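Local coordinates for protein glutamate racemase (Bacillus anthracis, PDB 2DWU) that belongs to the Asp/Glu/hydantoin racemase family, an alpha/beta protein with two parallel beta sheets, and is modelled here with D-glutamic acid bound in its pocket, at residues 98-103 against 127-132; 110-115 against 180-185; 236-241 against 259-264. All blocks are in the same frame, centred on the assembly; numbering follows the deposited sequence.

Contact 1 (98-103 against 127-132); sequences GVIHPG and SNMYEK. With GOL (glycerol), chain J.
Ile100 and Tyr130 mark the closest backbone approach, their CA atoms 6.6 Å apart, where the first turns of helices 100-110 and 129-137 pack without a direct hydrogen bond between them. Asn128, with positive phi, breaks helix 122-127 from helix 129-137, and Ser127 OG accepts from Met129 N in an ST turn across the break. Ile100 has the largest share of the contact because its two branches reach different partners. CG2 sits over the centre of the Tyr130 ring, 3.6 Å from the centroid and 10° off the normal, a CH-pi contact that a branched aliphatic side chain makes well. In the conformer given here, one of two deposited, Met129 SD lies 3.4 Å from Ile100 CD1. That conformer has CG anti to the backbone N (chi1 -178°), crosses Ile100 at about a right angle and carries the sulfur on to His101, whose CE1 lies 4.0 Å from SD. The imidazole also donates from NE2 to glycerol O1 (2.9 Å), while Lys132 NZ holds glycerol O3. At the buried end, one water donates to Val99 O (2.7 Å) and hydrogen-bonds Tyr130 OH (2.6 Å), giving both polar atoms a partner. Such helix-to-helix packing lies where helix 100-110 passes from the six-stranded to the four-stranded sheet of this racemase fold, with the side chain of Val99 about 6 Å from the bound D-glutamic acid.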
# COMPACT_ATOMS: atom_id res chain seq x y z
N GLY B 98 -4.01 12.15 3.96
CA GLY B 98 -5.12 12.53 3.10
C GLY B 98 -5.47 11.33 2.23
O GLY B 98 -4.71 10.36 2.14
N VAL B 99 -6.60 11.43 1.55
CA VAL B 99 -7.07 10.31 0.72
C VAL B 99 -6.59 10.35 -0.73
O VAL B 99 -6.76 9.36 -1.46
CB VAL B 99 -8.62 10.20 0.71
CG1 VAL B 99 -9.10 9.62 2.03
CG2 VAL B 99 -9.29 11.57 0.51
N ILE B 100 -5.97 11.45 -1.12
CA ILE B 100 -5.51 11.60 -2.52
C ILE B 100 -4.20 10.87 -2.83
O ILE B 100 -4.17 10.05 -3.75
CB ILE B 100 -5.40 13.10 -2.88
CG1 ILE B 100 -6.81 13.72 -2.82
CG2 ILE B 100 -4.73 13.31 -4.27
CD1 ILE B 100 -6.85 15.20 -3.14
N HIS B 101 -3.15 11.12 -2.05
CA HIS B 101 -1.87 10.49 -2.32
C HIS B 101 -1.89 8.97 -2.24
O HIS B 101 -1.24 8.30 -3.06
CB HIS B 101 -0.79 11.09 -1.41
CG HIS B 101 -0.47 12.52 -1.75
ND1 HIS B 101 -1.28 13.57 -1.38
CD2 HIS B 101 0.54 13.06 -2.47
CE1 HIS B 101 -0.78 14.70 -1.85
NE2 HIS B 101 0.32 14.42 -2.52
N PRO B 102 -2.63 8.38 -1.28
CA PRO B 102 -2.65 6.92 -1.23
C PRO B 102 -3.27 6.34 -2.51
O PRO B 102 -2.81 5.30 -3.00
CB PRO B 102 -3.53 6.61 0.01
CG PRO B 102 -3.21 7.76 0.90
CD PRO B 102 -3.24 8.97 -0.08
N GLY B 103 -4.27 7.03 -3.05
CA GLY B 103 -4.92 6.58 -4.29
C GLY B 103 -3.96 6.68 -5.48
O GLY B 103 -3.90 5.77 -6.31
N SER B 127 -8.41 21.34 -8.47
CA SER B 127 -7.18 21.56 -7.70
C SER B 127 -5.98 20.96 -8.44
O SER B 127 -4.85 21.38 -8.21
CB SER B 127 -7.28 20.86 -6.34
OG SER B 127 -7.10 19.46 -6.48
N ASN B 128 -6.27 19.99 -9.31
CA ASN B 128 -5.30 19.22 -10.07
C ASN B 128 -4.33 18.47 -9.16
O ASN B 128 -3.24 18.10 -9.57
CB ASN B 128 -4.50 20.10 -11.05
CG ASN B 128 -4.03 19.30 -12.26
OD1 ASN B 128 -4.76 18.45 -12.78
ND2 ASN B 128 -2.81 19.58 -12.72
N MET B 129 -4.74 18.22 -7.92
CA MET B 129 -3.85 17.53 -6.99
C MET B 129 -3.52 16.10 -7.42
O MET B 129 -2.41 15.62 -7.15
CB MET B 129 -4.42 17.52 -5.56
CG MET B 129 -3.48 16.84 -4.57
SD MET B 129 -3.94 17.02 -2.83
CE MET B 129 -3.72 18.74 -2.71
N TYR B 130 -4.46 15.41 -8.07
CA TYR B 130 -4.17 14.06 -8.51
C TYR B 130 -3.07 14.03 -9.54
O TYR B 130 -2.14 13.25 -9.41
CB TYR B 130 -5.42 13.36 -9.03
CG TYR B 130 -6.19 12.67 -7.92
CD1 TYR B 130 -5.73 11.47 -7.39
CD2 TYR B 130 -7.35 13.24 -7.40
CE1 TYR B 130 -6.44 10.83 -6.34
CE2 TYR B 130 -8.05 12.62 -6.37
CZ TYR B 130 -7.60 11.44 -5.85
OH TYR B 130 -8.31 10.87 -4.81
N GLU B 131 -3.16 14.89 -10.57
CA GLU B 131 -2.10 14.92 -11.58
C GLU B 131 -0.78 15.32 -10.93
O GLU B 131 0.26 14.72 -11.23
CB GLU B 131 -2.45 15.91 -12.70
CG GLU B 131 -1.42 15.83 -13.83
CD GLU B 131 -1.80 16.64 -15.06
OE1 GLU B 131 -1.55 16.14 -16.18
OE2 GLU B 131 -2.33 17.75 -14.91
N LYS B 132 -0.81 16.31 -10.04
CA LYS B 132 0.42 16.74 -9.39
C LYS B 132 1.02 15.63 -8.53
O LYS B 132 2.23 15.43 -8.56
CB LYS B 132 0.19 17.99 -8.56
CG LYS B 132 -0.14 19.19 -9.46
CD LYS B 132 -0.10 20.48 -8.71
CE LYS B 132 -1.19 20.60 -7.70
NZ LYS B 132 -1.00 21.87 -6.91
C1 GOL J . 2.28 17.30 -4.60
O1 GOL J . 1.89 15.94 -4.38
C2 GOL J . 1.07 18.22 -4.46
O2 GOL J . 0.49 18.06 -3.16
C3 GOL J . 1.52 19.67 -4.69
O3 GOL J . 0.40 20.56 -4.57
O HOH W 1 -7.47 8.59 -3.92

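Contact 2 (110-115 against 180-185); sequences VTKKGK and DIDTLI
Asp182 puts its carboxylate into the turn formed by Thr111, Lys112 and Lys113, and each of its oxygens is gripped twice. Lys112 N and Lys113 N both donate to OD2 at 2.9 Å, reaching it on the syn side from opposite faces of the carboxylate plane. Thr111 OG1 gives its proton to the syn lone pair of OD1 (2.7 Å), and Thr183 OG1 meets that same oxygen from above the plane. Four donors thus fix the rotation of the acid, and a short aspartate suits a place so near the backbone. The same Thr111 hydroxyl accepts from Gly114 N (2.8 Å), closing an ST motif; Gly114 has the positive phi that glycine tolerates easily. This turn leads from helix 100-110 into strand 115-120 of the parallel four-stranded sheet, next to strand 183-187, and Asp182 N donates to Lys115 O (3.1 Å) just before strand 183-187 begins. Further out, Lys113, in the conformer given (one of two), bends at chi3 (74°) and ends in a salt bridge from NZ to Asp180 OD1 (2.9 Å), while the aliphatic part of Lys115 crosses Asp180 at a slant, its CD 3.5 Å from OD2. On the sheet side, Val110 CG2 packs on Thr183 CG2 at 3.6 Å, and both side chains rest on Ile209 of strand 207-210.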
# COMPACT_ATOMS: atom_id res chain seq x y z
N VAL B 110 -0.70 -0.43 -9.82
CA VAL B 110 -1.49 -1.30 -10.67
C VAL B 110 -1.48 -1.02 -12.17
O VAL B 110 -1.82 -1.91 -12.95
CB VAL B 110 -2.98 -1.38 -10.21
CG1 VAL B 110 -3.05 -1.76 -8.77
CG2 VAL B 110 -3.69 -0.07 -10.45
N THR B 111 -1.07 0.18 -12.57
CA THR B 111 -1.09 0.48 -14.00
C THR B 111 -0.00 -0.27 -14.73
O THR B 111 1.09 -0.49 -14.20
CB THR B 111 -0.94 2.02 -14.29
OG1 THR B 111 -1.13 2.29 -15.69
CG2 THR B 111 0.43 2.51 -13.87
N LYS B 112 -0.34 -0.71 -15.94
CA LYS B 112 0.62 -1.41 -16.78
C LYS B 112 1.02 -0.47 -17.92
O LYS B 112 2.16 -0.52 -18.38
CB LYS B 112 0.00 -2.69 -17.35
CG LYS B 112 -0.34 -3.76 -16.31
CD LYS B 112 -0.77 -5.05 -17.01
CE LYS B 112 -1.16 -6.14 -16.01
NZ LYS B 112 -2.33 -5.74 -15.16
N LYS B 113 0.09 0.39 -18.34
CA LYS B 113 0.31 1.34 -19.45
C LYS B 113 0.74 2.75 -19.05
O LYS B 113 1.16 3.54 -19.90
CB LYS B 113 -0.98 1.47 -20.28
CG LYS B 113 -1.59 0.14 -20.72
CD LYS B 113 -2.82 0.33 -21.59
CE LYS B 113 -2.44 0.78 -22.99
NZ LYS B 113 -3.64 0.78 -23.90
N GLY B 114 0.61 3.06 -17.76
CA GLY B 114 0.93 4.39 -17.28
C GLY B 114 -0.11 5.41 -17.71
O GLY B 114 0.23 6.56 -17.89
N LYS B 115 -1.36 4.99 -17.83
CA LYS B 115 -2.45 5.87 -18.26
C LYS B 115 -3.53 5.70 -17.21
O LYS B 115 -4.17 4.66 -17.13
CB LYS B 115 -2.95 5.43 -19.64
CG LYS B 115 -1.91 5.74 -20.75
CD LYS B 115 -2.35 5.26 -22.12
CE LYS B 115 -1.58 6.03 -23.25
NZ LYS B 115 -0.22 5.56 -23.55
N ASP B 180 -7.84 6.43 -23.34
CA ASP B 180 -7.09 5.21 -23.15
C ASP B 180 -6.53 5.22 -21.72
O ASP B 180 -5.58 5.95 -21.41
CB ASP B 180 -5.95 5.19 -24.17
CG ASP B 180 -5.09 3.95 -24.09
OD1 ASP B 180 -5.40 3.01 -23.31
OD2 ASP B 180 -4.09 3.90 -24.84
N ILE B 181 -7.19 4.47 -20.83
CA ILE B 181 -6.70 4.32 -19.45
C ILE B 181 -6.81 2.85 -19.06
O ILE B 181 -7.60 2.11 -19.65
CB ILE B 181 -7.55 5.13 -18.42
CG1 ILE B 181 -9.01 4.66 -18.43
CG2 ILE B 181 -7.44 6.60 -18.70
CD1 ILE B 181 -9.80 5.25 -17.24
N ASP B 182 -6.01 2.41 -18.09
CA ASP B 182 -6.16 1.04 -17.62
C ASP B 182 -6.36 1.03 -16.10
O ASP B 182 -6.44 -0.03 -15.50
CB ASP B 182 -4.95 0.15 -18.02
CG ASP B 182 -3.65 0.53 -17.31
OD1 ASP B 182 -3.61 1.50 -16.52
OD2 ASP B 182 -2.64 -0.18 -17.58
N THR B 183 -6.48 2.22 -15.52
CA THR B 183 -6.65 2.38 -14.08
C THR B 183 -7.56 3.59 -13.82
O THR B 183 -7.46 4.58 -14.53
CB THR B 183 -5.24 2.64 -13.44
OG1 THR B 183 -4.38 1.54 -13.75
CG2 THR B 183 -5.35 2.82 -11.92
N LEU B 184 -8.46 3.51 -12.84
CA LEU B 184 -9.35 4.62 -12.52
C LEU B 184 -9.37 4.80 -11.01
O LEU B 184 -9.68 3.86 -10.27
CB LEU B 184 -10.79 4.35 -12.99
CG LEU B 184 -11.76 5.44 -12.48
CD1 LEU B 184 -11.57 6.68 -13.31
CD2 LEU B 184 -13.21 4.94 -12.54
N ILE B 185 -9.02 6.00 -10.55
CA ILE B 185 -9.06 6.30 -9.13
C ILE B 185 -10.43 6.88 -8.76
O ILE B 185 -10.89 7.85 -9.38
CB ILE B 185 -7.98 7.32 -8.75
CG1 ILE B 185 -6.59 6.75 -9.06
CG2 ILE B 185 -8.12 7.70 -7.24
CD1 ILE B 185 -5.46 7.80 -8.95
O HOH W 2 -4.25 -1.70 -14.24

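Contact 3 (236-241 against 259-264); sequences KHRFFT and QISVDC
Phe239, Asp263 and Ser261 bury the most surface where strands 238-241 and 262-264 run side by side as the two strands of a beta-alpha-beta unit, with helix 245-256 between them in the chain. The strands are parallel, with a 35° angle between their directions, and 262-264 is an outermost strand of the six-stranded sheet within the chain. Phe239 is held through both backbone and ring: its N donates to Ser261 O (3.0 Å), and its O accepts from Asp263 N (3.0 Å). Thr241 N to Asp263 O carries the ladder onward. With CG anti to the carbonyl carbon (chi1 -65°), the Phe239 ring lies on the face shared with Val262 and takes Ile260 CD1 over one face in a CH-pi contact, 3.9 Å from its centroid. A large flat apolar ring suits this place, for its other neighbours include Leu20 of helix 20-29 and Tyr37 of the next strand. Ser261 gives mainly its backbone to the pairing; a water that donates to His237 O accepts from Ser261 N, linking the two segments just before the direct ladder begins. Asp263 points to the other face, beside Phe240, whose CD1 is 3.7 Å from Asp263 CB. On this more exposed side its carboxylate pairs with Arg238: NH2 donates to OD1 at 3.0 Å, coming from above the carboxylate plane, with the two planes 81° apart. A second water accepts from Arg238 NE and donates to Asp263 OD1. The folded Arg238 side chain places one face of its guanidinium against Phe240 CZ, which lies 3.5 Å above the guanidinium plane.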
# COMPACT_ATOMS: atom_id res chain seq x y z
N LYS B 236 -13.47 1.01 20.73
CA LYS B 236 -14.78 1.53 20.40
C LYS B 236 -14.56 2.80 19.60
O LYS B 236 -13.56 3.50 19.79
CB LYS B 236 -15.58 1.84 21.66
CG LYS B 236 -16.12 0.59 22.31
CD LYS B 236 -17.21 0.94 23.29
CE LYS B 236 -17.62 -0.28 24.07
NZ LYS B 236 -18.61 0.05 25.13
N HIS B 237 -15.51 3.10 18.71
CA HIS B 237 -15.40 4.27 17.85
C HIS B 237 -16.51 5.26 18.14
O HIS B 237 -17.61 4.84 18.56
CB HIS B 237 -15.52 3.79 16.40
CG HIS B 237 -14.61 2.65 16.12
ND1 HIS B 237 -13.25 2.76 16.25
CD2 HIS B 237 -14.86 1.36 15.85
CE1 HIS B 237 -12.70 1.58 16.08
NE2 HIS B 237 -13.66 0.70 15.84
N ARG B 238 -16.24 6.54 17.91
CA ARG B 238 -17.22 7.60 18.15
C ARG B 238 -17.40 8.39 16.87
O ARG B 238 -16.41 8.75 16.20
CB ARG B 238 -16.75 8.56 19.24
CG ARG B 238 -16.59 7.97 20.63
CD ARG B 238 -17.92 7.66 21.28
NE ARG B 238 -18.80 8.83 21.44
CZ ARG B 238 -18.66 9.80 22.34
NH1 ARG B 238 -17.65 9.79 23.21
NH2 ARG B 238 -19.55 10.79 22.38
N PHE B 239 -18.66 8.71 16.56
CA PHE B 239 -18.95 9.50 15.36
C PHE B 239 -19.72 10.76 15.75
O PHE B 239 -20.57 10.73 16.66
CB PHE B 239 -19.78 8.67 14.37
CG PHE B 239 -19.04 7.48 13.84
CD1 PHE B 239 -18.41 7.55 12.59
CD2 PHE B 239 -18.95 6.31 14.58
CE1 PHE B 239 -17.70 6.46 12.10
CE2 PHE B 239 -18.23 5.20 14.10
CZ PHE B 239 -17.60 5.29 12.84
N PHE B 240 -19.39 11.87 15.10
CA PHE B 240 -20.02 13.15 15.38
C PHE B 240 -20.46 13.80 14.08
O PHE B 240 -19.79 13.64 13.05
CB PHE B 240 -19.01 14.05 16.09
CG PHE B 240 -18.56 13.53 17.42
CD1 PHE B 240 -19.32 13.75 18.57
CD2 PHE B 240 -17.37 12.82 17.53
CE1 PHE B 240 -18.91 13.25 19.80
CE2 PHE B 240 -16.95 12.31 18.77
CZ PHE B 240 -17.73 12.54 19.91
N THR B 241 -21.57 14.53 14.12
CA THR B 241 -22.07 15.19 12.91
C THR B 241 -22.62 16.56 13.24
O THR B 241 -23.10 16.80 14.36
CB THR B 241 -23.18 14.37 12.24
OG1 THR B 241 -23.64 15.07 11.07
CG2 THR B 241 -24.37 14.19 13.18
N GLN B 259 -25.45 -0.51 13.57
CA GLN B 259 -25.61 0.80 14.20
C GLN B 259 -24.35 1.29 14.87
O GLN B 259 -23.57 0.50 15.42
CB GLN B 259 -26.74 0.77 15.23
CG GLN B 259 -28.02 0.11 14.71
CD GLN B 259 -29.21 0.36 15.62
OE1 GLN B 259 -29.10 0.31 16.84
NE2 GLN B 259 -30.37 0.61 15.01
N ILE B 260 -24.15 2.60 14.84
CA ILE B 260 -22.97 3.21 15.45
C ILE B 260 -23.33 4.30 16.44
O ILE B 260 -24.48 4.74 16.51
CB ILE B 260 -22.06 3.84 14.36
CG1 ILE B 260 -22.88 4.76 13.46
CG2 ILE B 260 -21.40 2.76 13.52
CD1 ILE B 260 -22.04 5.56 12.48
N SER B 261 -22.34 4.74 17.22
CA SER B 261 -22.55 5.80 18.20
C SER B 261 -22.44 7.15 17.50
O SER B 261 -21.37 7.50 16.99
CB SER B 261 -21.48 5.72 19.31
OG SER B 261 -21.50 6.90 20.10
N VAL B 262 -23.53 7.90 17.47
CA VAL B 262 -23.52 9.22 16.82
C VAL B 262 -24.00 10.34 17.74
O VAL B 262 -25.04 10.21 18.41
CB VAL B 262 -24.41 9.26 15.56
CG1 VAL B 262 -24.19 10.59 14.84
CG2 VAL B 262 -24.06 8.10 14.62
N ASP B 263 -23.24 11.42 17.77
CA ASP B 263 -23.59 12.59 18.59
C ASP B 263 -23.53 13.87 17.76
O ASP B 263 -22.83 13.92 16.74
CB ASP B 263 -22.65 12.71 19.79
CG ASP B 263 -22.99 11.71 20.89
OD1 ASP B 263 -22.25 10.73 21.05
OD2 ASP B 263 -24.01 11.92 21.58
N CYS B 264 -24.26 14.88 18.20
CA CYS B 264 -24.31 16.17 17.51
C CYS B 264 -23.18 17.08 17.98
O CYS B 264 -22.69 16.97 19.11
CB CYS B 264 -25.65 16.86 17.78
SG CYS B 264 -25.93 17.19 19.54
O HOH W 3 -19.62 3.60 16.97
O HOH W 4 -20.65 9.50 19.44

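How the contacts relate
Contact 1 is the buried one, whereas contacts 2 and 3 are partly buried and end in charged residues at the surface. Contacts 1 and 2 hold opposite ends of helix 100-110, and their segments alternate along the chain. They also touch, Tyr130 CE1 packing on Ile185 CG2 at 3.7 Å. Contact 3 lies in the other sheet, on the opposite side of the chain's centre, its own centre about 37 Å from that of contact 2. Chemistry follows place: apolar and aromatic groups join helices in contact 1, a carboxylate caught by backbone N-H groups and hydroxyls organises the turn of contact 2, and a regular parallel ladder carries contact 3.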